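Long-range contact in major pollen allergen Pla l 1 (Plantago lanceolata, PDB 4Z8W), which is a secreted pollen allergen of the Ole e 1-like family and probably binds zinc ions: residues A[12-20]-A[30-38]. Numbering follows the deposited sequence.
Sequences EGEVYCNVC and SERMAGAQV
Cys17 and Glu31 form an antiparallel hydrogen-bonded pair: Cys17 N gives to Glu31 O at 2.7 Å and Glu31 N returns to Cys17 O, both nearly straight. A third bond, Met33 N to Val15 O at 3.0 Å, closes this short ladder, and Tyr16 and Arg32 between form the non-hydrogen-bonded pair.

Val15, Met33, Ala36 and Val38 pack together, all buried. Branching at CB lets Val15 meet two partners at once, CG1 packing on Ala36 CB at 3.7 Å while CG2 rests against Val38 CG1. The flexible Met33, its CG anti to the backbone N (chi1 179°), bends at the end so that CE approaches Cys17 CB at 4.1 Å; Cys17 SG is tied to Cys86 by a disulfide. Glu31 shares the face of Cys17, its carboxylate beside Val19 CG1 and salt-bridged to Arg83.

Tyr16 and Arg32 extend together, a long ring beside a long chain. Tyr16 CE2 lies 3.8 Å from Arg32 CG, and Tyr16 OH sits over one face of the Arg32 guanidinium, offset toward the rim. Arg32 NH1 donates a hydrogen bond to Asp60 O.

Beyond the ladder, Asn18 OD1 accepts from Cys20 N in an Asx turn, and a water links Asn18 OD1, Val19 N and Ser30 OG; Ser30 OG also hydrogen-bonds with Asn27 N.

Strand 8-18 also pairs with strands 62-68 (antiparallel) and 114-123 (parallel); Val15 reaches across to Leu78 of the second sheet, which the chain enters at strand 37-42.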
loop_
_atom_site.group_PDB
_atom_site.type_symbol
_atom_site.label_atom_id
_atom_site.label_comp_id
_atom_site.label_asym_id
_atom_site.label_seq_id
_atom_site.Cartn_x
_atom_site.Cartn_y
_atom_site.Cartn_z
ATOM N N GLU A 12 0.445 -4.669 -7.799
ATOM C CA GLU A 12 0.300 -3.275 -8.213
ATOM C C GLU A 12 -0.703 -2.556 -7.341
ATOM O O GLU A 12 -1.762 -3.094 -7.037
ATOM C CB GLU A 12 -0.168 -3.220 -9.650
ATOM C CG GLU A 12 0.510 -2.111 -10.400
ATOM C CD GLU A 12 0.397 -2.300 -11.906
ATOM O OE1 GLU A 12 -0.747 -2.279 -12.359
ATOM O OE2 GLU A 12 1.441 -2.415 -12.594
ATOM N N GLY A 13 -0.367 -1.344 -6.913
ATOM C CA GLY A 13 -1.319 -0.546 -6.130
ATOM C C GLY A 13 -0.917 0.920 -6.228
ATOM O O GLY A 13 0.073 1.262 -6.849
ATOM N N GLU A 14 -1.737 1.764 -5.618
ATOM C CA GLU A 14 -1.543 3.224 -5.628
ATOM C C GLU A 14 -1.250 3.813 -4.241
ATOM O O GLU A 14 -1.747 3.276 -3.239
ATOM C CB GLU A 14 -2.795 3.919 -6.196
ATOM C CG GLU A 14 -3.049 3.710 -7.688
ATOM C CD GLU A 14 -3.714 2.373 -7.961
ATOM O OE1 GLU A 14 -4.871 2.182 -7.511
ATOM O OE2 GLU A 14 -3.096 1.519 -8.627
ATOM N N VAL A 15 -0.504 4.932 -4.168
ATOM C CA VAL A 15 -0.370 5.658 -2.910
ATOM C C VAL A 15 -0.826 7.108 -3.172
ATOM O O VAL A 15 -0.407 7.708 -4.169
ATOM C CB VAL A 15 1.107 5.619 -2.404
ATOM C CG1 VAL A 15 1.319 6.494 -1.146
ATOM C CG2 VAL A 15 1.483 4.172 -2.086
ATOM N N TYR A 16 -1.635 7.663 -2.282
ATOM C CA TYR A 16 -2.052 9.046 -2.346
ATOM C C TYR A 16 -1.605 9.879 -1.096
ATOM O O TYR A 16 -1.310 9.324 -0.025
ATOM C CB TYR A 16 -3.615 9.106 -2.389
ATOM C CG TYR A 16 -4.251 8.557 -3.634
ATOM C CD1 TYR A 16 -4.383 7.158 -3.827
ATOM C CD2 TYR A 16 -4.674 9.403 -4.632
ATOM C CE1 TYR A 16 -4.970 6.647 -4.964
ATOM C CE2 TYR A 16 -5.256 8.873 -5.787
ATOM C CZ TYR A 16 -5.375 7.496 -5.953
ATOM O OH TYR A 16 -5.967 6.963 -7.104
ATOM N N CYS A 17 -1.751 11.185 -1.206
ATOM C CA CYS A 17 -1.796 12.107 -0.041
ATOM C C CYS A 17 -3.330 12.408 0.152
ATOM O O CYS A 17 -3.979 12.908 -0.728
ATOM C CB CYS A 17 -1.060 13.437 -0.364
ATOM S SG CYS A 17 -1.223 14.636 1.027
ATOM N N ASN A 18 -3.875 12.078 1.333
ATOM C CA ASN A 18 -5.206 12.544 1.734
ATOM C C ASN A 18 -4.962 13.960 2.310
ATOM O O ASN A 18 -4.317 14.096 3.346
ATOM C CB ASN A 18 -5.783 11.565 2.749
ATOM C CG ASN A 18 -6.953 12.160 3.565
ATOM O OD1 ASN A 18 -7.686 13.027 3.044
ATOM N ND2 ASN A 18 -7.135 11.697 4.805
ATOM N N VAL A 19 -5.531 14.990 1.673
ATOM C CA VAL A 19 -5.354 16.366 2.113
ATOM C C VAL A 19 -6.322 16.805 3.245
ATOM O O VAL A 19 -6.343 17.972 3.662
ATOM C CB VAL A 19 -5.385 17.304 0.912
ATOM C CG1 VAL A 19 -4.421 16.802 -0.190
ATOM C CG2 VAL A 19 -6.807 17.374 0.289
ATOM N N CYS A 20 -7.111 15.858 3.747
ATOM C CA CYS A 20 -8.030 16.148 4.887
ATOM C C CYS A 20 -7.534 15.495 6.114
ATOM O O CYS A 20 -7.837 14.296 6.399
ATOM C CB CYS A 20 -9.480 15.681 4.613
ATOM S SG CYS A 20 -10.133 16.237 3.026
ATOM N N SER A 30 -7.939 13.796 -2.973
ATOM C CA SER A 30 -6.699 13.031 -2.801
ATOM C C SER A 30 -5.730 13.206 -4.003
ATOM O O SER A 30 -6.181 13.348 -5.145
ATOM C CB SER A 30 -6.994 11.571 -2.469
ATOM O OG SER A 30 -7.843 11.538 -1.292
ATOM N N GLU A 31 -4.413 13.267 -3.716
ATOM C CA GLU A 31 -3.357 13.484 -4.747
ATOM C C GLU A 31 -2.413 12.301 -4.823
ATOM O O GLU A 31 -1.838 11.943 -3.817
ATOM C CB GLU A 31 -2.497 14.714 -4.309
ATOM C CG GLU A 31 -3.356 15.980 -4.218
ATOM C CD GLU A 31 -2.619 17.229 -3.723
ATOM O OE1 GLU A 31 -1.377 17.207 -3.494
ATOM O OE2 GLU A 31 -3.324 18.231 -3.553
ATOM N N ARG A 32 -2.284 11.707 -5.992
ATOM C CA ARG A 32 -1.289 10.665 -6.286
ATOM C C ARG A 32 0.105 11.087 -5.830
ATOM O O ARG A 32 0.518 12.180 -6.108
ATOM C CB ARG A 32 -1.291 10.390 -7.803
ATOM C CG ARG A 32 -2.596 9.728 -8.316
ATOM C CD ARG A 32 -2.801 9.707 -9.843
ATOM N NE ARG A 32 -4.007 8.924 -10.181
ATOM C CZ ARG A 32 -4.054 7.582 -10.320
ATOM N NH1 ARG A 32 -2.949 6.837 -10.200
ATOM N NH2 ARG A 32 -5.219 6.974 -10.594
ATOM N N MET A 33 0.821 10.236 -5.100
ATOM C CA MET A 33 2.165 10.588 -4.589
ATOM C C MET A 33 3.279 9.741 -5.280
ATOM O O MET A 33 3.350 8.511 -5.086
ATOM C CB MET A 33 2.253 10.353 -3.060
ATOM C CG MET A 33 3.618 10.663 -2.447
ATOM S SD MET A 33 3.784 10.344 -0.711
ATOM C CE MET A 33 2.467 11.395 -0.077
ATOM N N ALA A 34 4.172 10.417 -6.016
ATOM C CA ALA A 34 5.417 9.860 -6.533
ATOM C C ALA A 34 6.487 9.779 -5.489
ATOM O O ALA A 34 6.643 10.672 -4.650
ATOM C CB ALA A 34 5.922 10.703 -7.739
ATOM N N GLY A 35 7.256 8.698 -5.527
ATOM C CA GLY A 35 8.442 8.599 -4.655
ATOM C C GLY A 35 8.128 8.005 -3.332
ATOM O O GLY A 35 8.997 7.958 -2.476
ATOM N N ALA A 36 6.854 7.589 -3.103
ATOM C CA ALA A 36 6.554 6.991 -1.817
ATOM C C ALA A 36 7.236 5.640 -1.789
ATOM O O ALA A 36 7.373 5.004 -2.802
ATOM C CB ALA A 36 5.020 6.796 -1.608
ATOM N N GLN A 37 7.593 5.176 -0.591
ATOM C CA GLN A 37 8.152 3.864 -0.451
ATOM C C GLN A 37 7.166 2.967 0.308
ATOM O O GLN A 37 6.681 3.336 1.388
ATOM C CB GLN A 37 9.495 3.935 0.283
ATOM C CG GLN A 37 10.592 4.720 -0.493
ATOM C CD GLN A 37 11.784 5.127 0.384
ATOM O OE1 GLN A 37 12.140 4.448 1.385
ATOM N NE2 GLN A 37 12.363 6.259 0.059
ATOM N N VAL A 38 6.973 1.757 -0.245
ATOM C CA VAL A 38 6.053 0.754 0.282
ATOM C C VAL A 38 6.830 -0.558 0.521
ATOM O O VAL A 38 7.967 -0.735 0.059
ATOM C CB VAL A 38 4.829 0.542 -0.649
ATOM C CG1 VAL A 38 4.076 1.857 -0.963
ATOM C CG2 VAL A 38 5.269 -0.054 -1.979
HETATM O O HOH W 1 -8.027 13.680 0.362
#